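Local structure of acetyl-CoA hydrolase/transferase family protein (Porphyromonas gingivalis, 2NVV) at residues V187-P190 with S191-I194; L321-F324 with K325-L329. The protein probably transfers the CoA group of acetyl-CoA to an acid or hydrolyses its thioester, as a zinc-binding member of the acetyl-CoA hydrolase/transferase family. One frame throughout, in Å; residues are numbered along the deposited sequence.

Contact 1 (V187-P190 with S191-I194); sequences VYTP and SDRI
T189 and D192 are the first and last residues of a type I beta turn, closed by a nearly straight hydrogen bond of 3.1 Å from D192 N to T189 O. The carboxylate of D192 then folds back on the chain that leads into the turn. Its OD2 accepts Y188 N at 3.0 Å, on the anti side and 27° out of the carboxylate plane, and takes a weaker, more bent bond from T189 N, so a single oxygen ties down two successive amides. With chi1 at -72°, CG of D192 lies beside its own backbone N and the acid faces those donors. OD1 instead rests against T189 CB at 3.4 Å. The turn belongs to the long loop between strands 154-160 and 199-200. P190 suits its second position, where the ring restrains phi to the value the turn needs; beyond it, T189 CG2 packs on S191 OG at 3.4 Å. V187 CG2 approaches D192 CB, and the branched I194 sets CG2 against V187 N at 4.2 Å. The Y188 ring reaches the second subunit, where R183 of that chain makes a cation-pi contact with it.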
ATOM      1  N   VAL A 187      20.167  -0.880  -4.973  1.00  6.39           N
ATOM      2  CA  VAL A 187      20.362   0.516  -4.631  1.00  6.39           C
ATOM      3  C   VAL A 187      20.248   0.621  -3.119  1.00  6.39           C
ATOM      4  O   VAL A 187      19.195   0.355  -2.533  1.00  6.39           O
ATOM      5  CB  VAL A 187      19.345   1.459  -5.351  1.00  7.06           C
ATOM      6  CG1 VAL A 187      17.977   0.864  -5.316  1.00  8.98           C
ATOM      7  CG2 VAL A 187      19.317   2.828  -4.687  1.00  6.39           C
ATOM      8  N   TYR A 188      21.365   0.978  -2.491  1.00  6.39           N
ATOM      9  CA  TYR A 188      21.445   1.108  -1.042  1.00  6.46           C
ATOM     10  C   TYR A 188      21.674   2.565  -0.634  1.00  7.16           C
ATOM     11  O   TYR A 188      21.666   2.907   0.550  1.00  7.96           O
ATOM     12  CB  TYR A 188      22.577   0.218  -0.534  1.00  6.39           C
ATOM     13  CG  TYR A 188      22.466  -1.196  -1.067  1.00  6.39           C
ATOM     14  CD1 TYR A 188      21.609  -2.120  -0.474  1.00  6.62           C
ATOM     15  CD2 TYR A 188      23.142  -1.575  -2.224  1.00  7.04           C
ATOM     16  CE1 TYR A 188      21.419  -3.391  -1.030  1.00  6.63           C
ATOM     17  CE2 TYR A 188      22.959  -2.835  -2.785  1.00  6.94           C
ATOM     18  CZ  TYR A 188      22.092  -3.736  -2.184  1.00  6.57           C
ATOM     19  OH  TYR A 188      21.884  -4.973  -2.760  1.00  8.45           O
ATOM     20  N   THR A 189      21.859   3.412  -1.638  1.00  6.79           N
ATOM     21  CA  THR A 189      22.085   4.840  -1.458  1.00  6.91           C
ATOM     22  C   THR A 189      21.325   5.513  -2.594  1.00  7.01           C
ATOM     23  O   THR A 189      21.218   4.957  -3.688  1.00  7.23           O
ATOM     24  CB  THR A 189      23.591   5.163  -1.578  1.00  6.39           C
ATOM     25  OG1 THR A 189      24.272   4.675  -0.414  1.00  6.39           O
ATOM     26  CG2 THR A 189      23.822   6.647  -1.729  1.00  6.39           C
ATOM     27  N   PRO A 190      20.782   6.719  -2.357  1.00  6.74           N
ATOM     28  CA  PRO A 190      20.050   7.347  -3.456  1.00  6.93           C
ATOM     29  C   PRO A 190      20.849   7.636  -4.727  1.00  6.39           C
ATOM     30  O   PRO A 190      20.260   7.882  -5.776  1.00  7.80           O
ATOM     31  CB  PRO A 190      19.455   8.603  -2.810  1.00  6.39           C
ATOM     32  CG  PRO A 190      20.353   8.878  -1.669  1.00  6.39           C
ATOM     33  CD  PRO A 190      20.675   7.520  -1.128  1.00  6.39           C
ATOM     34  N   SER A 191      22.176   7.568  -4.658  1.00  6.39           N
ATOM     35  CA  SER A 191      23.002   7.848  -5.834  1.00  6.67           C
ATOM     36  C   SER A 191      23.633   6.615  -6.473  1.00  7.51           C
ATOM     37  O   SER A 191      24.525   6.734  -7.308  1.00  7.00           O
ATOM     38  CB  SER A 191      24.107   8.836  -5.477  1.00  6.39           C
ATOM     39  OG  SER A 191      24.997   8.274  -4.532  1.00  6.39           O
ATOM     40  N   ASP A 192      23.167   5.433  -6.092  1.00  6.84           N
ATOM     41  CA  ASP A 192      23.719   4.203  -6.644  1.00  7.33           C
ATOM     42  C   ASP A 192      23.236   3.913  -8.057  1.00  7.58           C
ATOM     43  O   ASP A 192      22.042   4.012  -8.348  1.00  7.00           O
ATOM     44  CB  ASP A 192      23.386   3.002  -5.747  1.00  8.01           C
ATOM     45  CG  ASP A 192      24.165   3.004  -4.450  1.00  8.80           C
ATOM     46  OD1 ASP A 192      25.079   3.844  -4.297  1.00  9.24           O
ATOM     47  OD2 ASP A 192      23.864   2.154  -3.589  1.00  8.53           O
ATOM     48  N   ARG A 193      24.179   3.558  -8.927  1.00  7.83           N
ATOM     49  CA  ARG A 193      23.880   3.210 -10.308  1.00  7.44           C
ATOM     50  C   ARG A 193      23.771   1.687 -10.433  1.00  7.79           C
ATOM     51  O   ARG A 193      24.635   0.945  -9.950  1.00  6.39           O
ATOM     52  CB  ARG A 193      24.981   3.712 -11.242  1.00  9.08           C
ATOM     53  CG  ARG A 193      25.029   5.217 -11.414  1.00 11.36           C
ATOM     54  CD  ARG A 193      25.735   5.563 -12.711  1.00 13.23           C
ATOM     55  NE  ARG A 193      25.517   6.948 -13.113  1.00 16.80           N
ATOM     56  CZ  ARG A 193      26.018   7.998 -12.462  1.00 19.56           C
ATOM     57  NH1 ARG A 193      26.763   7.803 -11.380  1.00 20.10           N
ATOM     58  NH2 ARG A 193      25.776   9.236 -12.889  1.00 20.20           N
ATOM     59  N   ILE A 194      22.714   1.215 -11.081  1.00  7.25           N
ATOM     60  CA  ILE A 194      22.546  -0.213 -11.254  1.00  8.23           C
ATOM     61  C   ILE A 194      22.267  -0.596 -12.704  1.00  8.97           C
ATOM     62  O   ILE A 194      22.194  -1.773 -13.029  1.00  8.91           O
ATOM     63  CB  ILE A 194      21.417  -0.747 -10.337  1.00  8.83           C
ATOM     64  CG1 ILE A 194      20.066  -0.129 -10.731  1.00  7.90           C
ATOM     65  CG2 ILE A 194      21.738  -0.406  -8.884  1.00  7.70           C
ATOM     66  CD1 ILE A 194      18.920  -0.576  -9.852  1.00  7.56           C
TER

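Contact 2 (L321-F324 with K325-L329); sequences LDFF and KDKIL
A beta-alpha-beta crossover supplies the setting: strand 299-304 is joined through helices 311-318 and 321-324 to its parallel neighbour 328-330, and here the chain passes from helix 321-324 to strand 328-330, an edge strand, within this chain, of a three-stranded parallel sheet. K325 N closes a helical turn on L321 O (3.1 Å). After that the pattern tightens, and F324 O accepts K327 N at 2.8 Å and, more weakly, I328 N, so one carbonyl receives two amides as the chain turns. Side chains follow the bend. CG of F324 is anti to the carbonyl carbon (chi1 -58°), which sets the side chain alongside that of I328, with F324 CB 3.9 Å from I328 CD1. Both are buried, as suits large apolar groups at a helix-strand junction, and the F324 ring also packs on helices 288-295 and 311-318. Over one face of that ring, above its centre, stands CD2 of the neighbouring F323. On the outer side, the long, flexible chain of K327 reaches back across F323, the two side chains crossing at about a right angle. K327 CE makes a CH-pi contact over the ring face, 3.9 Å from the F323 ring centroid, and NZ adds a cation-pi contact over the same ring. The ammonium also pairs with D326 OD2 in a salt bridge at 3.1 Å, whose hydrogen bond is weak; the carboxylate probably helps to balance its charge. K325 leads away from the turn, and its amine is held by the carbonyl of M168. A bend at chi4 (51°) of K327 turns NZ back onto F323 O, which it meets in the carbonyl plane at 2.8 Å.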
ATOM      1  N   LEU A 321      27.364  21.237 -16.626  1.00  9.38           N
ATOM      2  CA  LEU A 321      27.317  19.798 -16.418  1.00  9.55           C
ATOM      3  C   LEU A 321      28.463  19.458 -15.464  1.00 10.05           C
ATOM      4  O   LEU A 321      28.473  18.414 -14.815  1.00 10.19           O
ATOM      5  CB  LEU A 321      27.465  19.074 -17.753  1.00  8.80           C
ATOM      6  CG  LEU A 321      26.157  18.592 -18.394  1.00  6.83           C
ATOM      7  CD1 LEU A 321      25.080  19.619 -18.245  1.00  7.10           C
ATOM      8  CD2 LEU A 321      26.401  18.283 -19.871  1.00  7.62           C
ATOM      9  N   ASP A 322      29.418  20.379 -15.373  1.00 11.72           N
ATOM     10  CA  ASP A 322      30.576  20.241 -14.484  1.00 14.05           C
ATOM     11  C   ASP A 322      30.165  20.101 -13.017  1.00 13.50           C
ATOM     12  O   ASP A 322      30.830  19.433 -12.219  1.00 13.73           O
ATOM     13  CB  ASP A 322      31.493  21.464 -14.614  1.00 14.09           C
ATOM     14  CG  ASP A 322      30.727  22.747 -14.918  1.00 15.61           C
ATOM     15  OD1 ASP A 322      30.128  22.813 -16.021  1.00 17.09           O
ATOM     16  OD2 ASP A 322      30.726  23.688 -14.085  1.00 15.67           O
ATOM     17  N   PHE A 323      29.051  20.740 -12.685  1.00 12.67           N
ATOM     18  CA  PHE A 323      28.529  20.738 -11.340  1.00 11.56           C
ATOM     19  C   PHE A 323      27.343  19.789 -11.141  1.00 11.07           C
ATOM     20  O   PHE A 323      27.301  19.055 -10.156  1.00 10.07           O
ATOM     21  CB  PHE A 323      28.119  22.173 -10.984  1.00 11.51           C
ATOM     22  CG  PHE A 323      27.496  22.314  -9.628  1.00 10.69           C
ATOM     23  CD1 PHE A 323      28.289  22.340  -8.482  1.00 10.09           C
ATOM     24  CD2 PHE A 323      26.115  22.416  -9.493  1.00  9.79           C
ATOM     25  CE1 PHE A 323      27.708  22.467  -7.219  1.00 10.74           C
ATOM     26  CE2 PHE A 323      25.522  22.541  -8.233  1.00 10.60           C
ATOM     27  CZ  PHE A 323      26.315  22.567  -7.098  1.00 10.95           C
ATOM     28  N   PHE A 324      26.398  19.794 -12.078  1.00 11.32           N
ATOM     29  CA  PHE A 324      25.192  18.981 -11.955  1.00 12.20           C
ATOM     30  C   PHE A 324      25.244  17.516 -12.360  1.00 13.40           C
ATOM     31  O   PHE A 324      24.565  16.695 -11.763  1.00 15.32           O
ATOM     32  CB  PHE A 324      24.043  19.654 -12.711  1.00 11.07           C
ATOM     33  CG  PHE A 324      23.733  21.042 -12.234  1.00 10.32           C
ATOM     34  CD1 PHE A 324      24.408  22.136 -12.760  1.00 11.22           C
ATOM     35  CD2 PHE A 324      22.784  21.253 -11.247  1.00  8.94           C
ATOM     36  CE1 PHE A 324      24.144  23.422 -12.308  1.00 11.43           C
ATOM     37  CE2 PHE A 324      22.508  22.528 -10.781  1.00 10.17           C
ATOM     38  CZ  PHE A 324      23.190  23.620 -11.314  1.00 11.22           C
ATOM     39  N   LYS A 325      26.042  17.198 -13.367  1.00 14.62           N
ATOM     40  CA  LYS A 325      26.145  15.837 -13.887  1.00 16.22           C
ATOM     41  C   LYS A 325      26.226  14.714 -12.848  1.00 15.91           C
ATOM     42  O   LYS A 325      25.519  13.710 -12.952  1.00 17.41           O
ATOM     43  CB  LYS A 325      27.341  15.737 -14.837  1.00 16.88           C
ATOM     44  CG  LYS A 325      27.237  14.592 -15.825  1.00 20.53           C
ATOM     45  CD  LYS A 325      27.989  14.922 -17.112  1.00 23.58           C
ATOM     46  CE  LYS A 325      27.744  13.854 -18.156  1.00 23.73           C
ATOM     47  NZ  LYS A 325      26.294  13.566 -18.238  1.00 22.80           N
ATOM     48  N   ASP A 326      27.080  14.897 -11.852  1.00 15.46           N
ATOM     49  CA  ASP A 326      27.270  13.907 -10.798  1.00 15.67           C
ATOM     50  C   ASP A 326      26.353  14.110  -9.587  1.00 14.28           C
ATOM     51  O   ASP A 326      26.532  13.461  -8.553  1.00 14.09           O
ATOM     52  CB  ASP A 326      28.725  13.944 -10.333  1.00 18.69           C
ATOM     53  CG  ASP A 326      29.206  15.364 -10.069  1.00 21.00           C
ATOM     54  OD1 ASP A 326      29.304  16.149 -11.042  1.00 21.05           O
ATOM     55  OD2 ASP A 326      29.476  15.703  -8.894  1.00 22.33           O
ATOM     56  N   LYS A 327      25.375  15.003  -9.704  1.00 12.26           N
ATOM     57  CA  LYS A 327      24.474  15.263  -8.586  1.00 11.00           C
ATOM     58  C   LYS A 327      23.027  14.948  -8.898  1.00 10.12           C
ATOM     59  O   LYS A 327      22.183  14.944  -8.002  1.00  9.80           O
ATOM     60  CB  LYS A 327      24.583  16.714  -8.142  1.00 10.67           C
ATOM     61  CG  LYS A 327      25.936  17.095  -7.592  1.00 11.05           C
ATOM     62  CD  LYS A 327      26.013  18.588  -7.285  1.00 12.37           C
ATOM     63  CE  LYS A 327      27.404  18.945  -6.773  1.00 12.44           C
ATOM     64  NZ  LYS A 327      28.471  18.425  -7.683  1.00 12.78           N
ATOM     65  N   ILE A 328      22.744  14.682 -10.169  1.00  8.00           N
ATOM     66  CA  ILE A 328      21.389  14.364 -10.591  1.00  8.08           C
ATOM     67  C   ILE A 328      21.399  13.019 -11.271  1.00  7.59           C
ATOM     68  O   ILE A 328      22.283  12.743 -12.062  1.00  7.60           O
ATOM     69  CB  ILE A 328      20.847  15.403 -11.595  1.00  7.18           C
ATOM     70  CG1 ILE A 328      20.840  16.794 -10.961  1.00  6.39           C
ATOM     71  CG2 ILE A 328      19.440  15.004 -12.044  1.00  6.39           C
ATOM     72  CD1 ILE A 328      20.601  17.901 -11.959  1.00  6.39           C
ATOM     73  N   LEU A 329      20.421  12.181 -10.956  1.00  6.79           N
ATOM     74  CA  LEU A 329      20.324  10.866 -11.576  1.00  6.40           C
ATOM     75  C   LEU A 329      18.857  10.583 -11.850  1.00  6.39           C
ATOM     76  O   LEU A 329      18.037  10.647 -10.936  1.00  6.39           O
ATOM     77  CB  LEU A 329      20.894   9.790 -10.653  1.00  6.46           C
ATOM     78  CG  LEU A 329      21.105   8.402 -11.265  1.00  6.57           C
ATOM     79  CD1 LEU A 329      22.120   8.471 -12.405  1.00  6.82           C
ATOM     80  CD2 LEU A 329      21.592   7.469 -10.183  1.00  6.39           C
TER

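How the contacts relate
Contact 1 closes well before contact 2 opens along the chain, and the two belong to the N-terminal and C-terminal domain families of the enzyme respectively, yet their centres lie only about 15 Å apart in space. Strand 328-330 brings them together. Its residue L329 packs through CD1 on R193 NH2 and through CD2 on the carbonyl oxygen of D192, so the chain that emerges from the helix-to-strand turn runs directly beside the loop of contact 1. R331, just past that strand, donates hydrogen bonds to the carbonyls of P190 and D192. The loop between strands 154-160 and 199-200 is thereby fastened to the three-stranded parallel sheet, away from the zinc sites and the predicted CoA-binding residues.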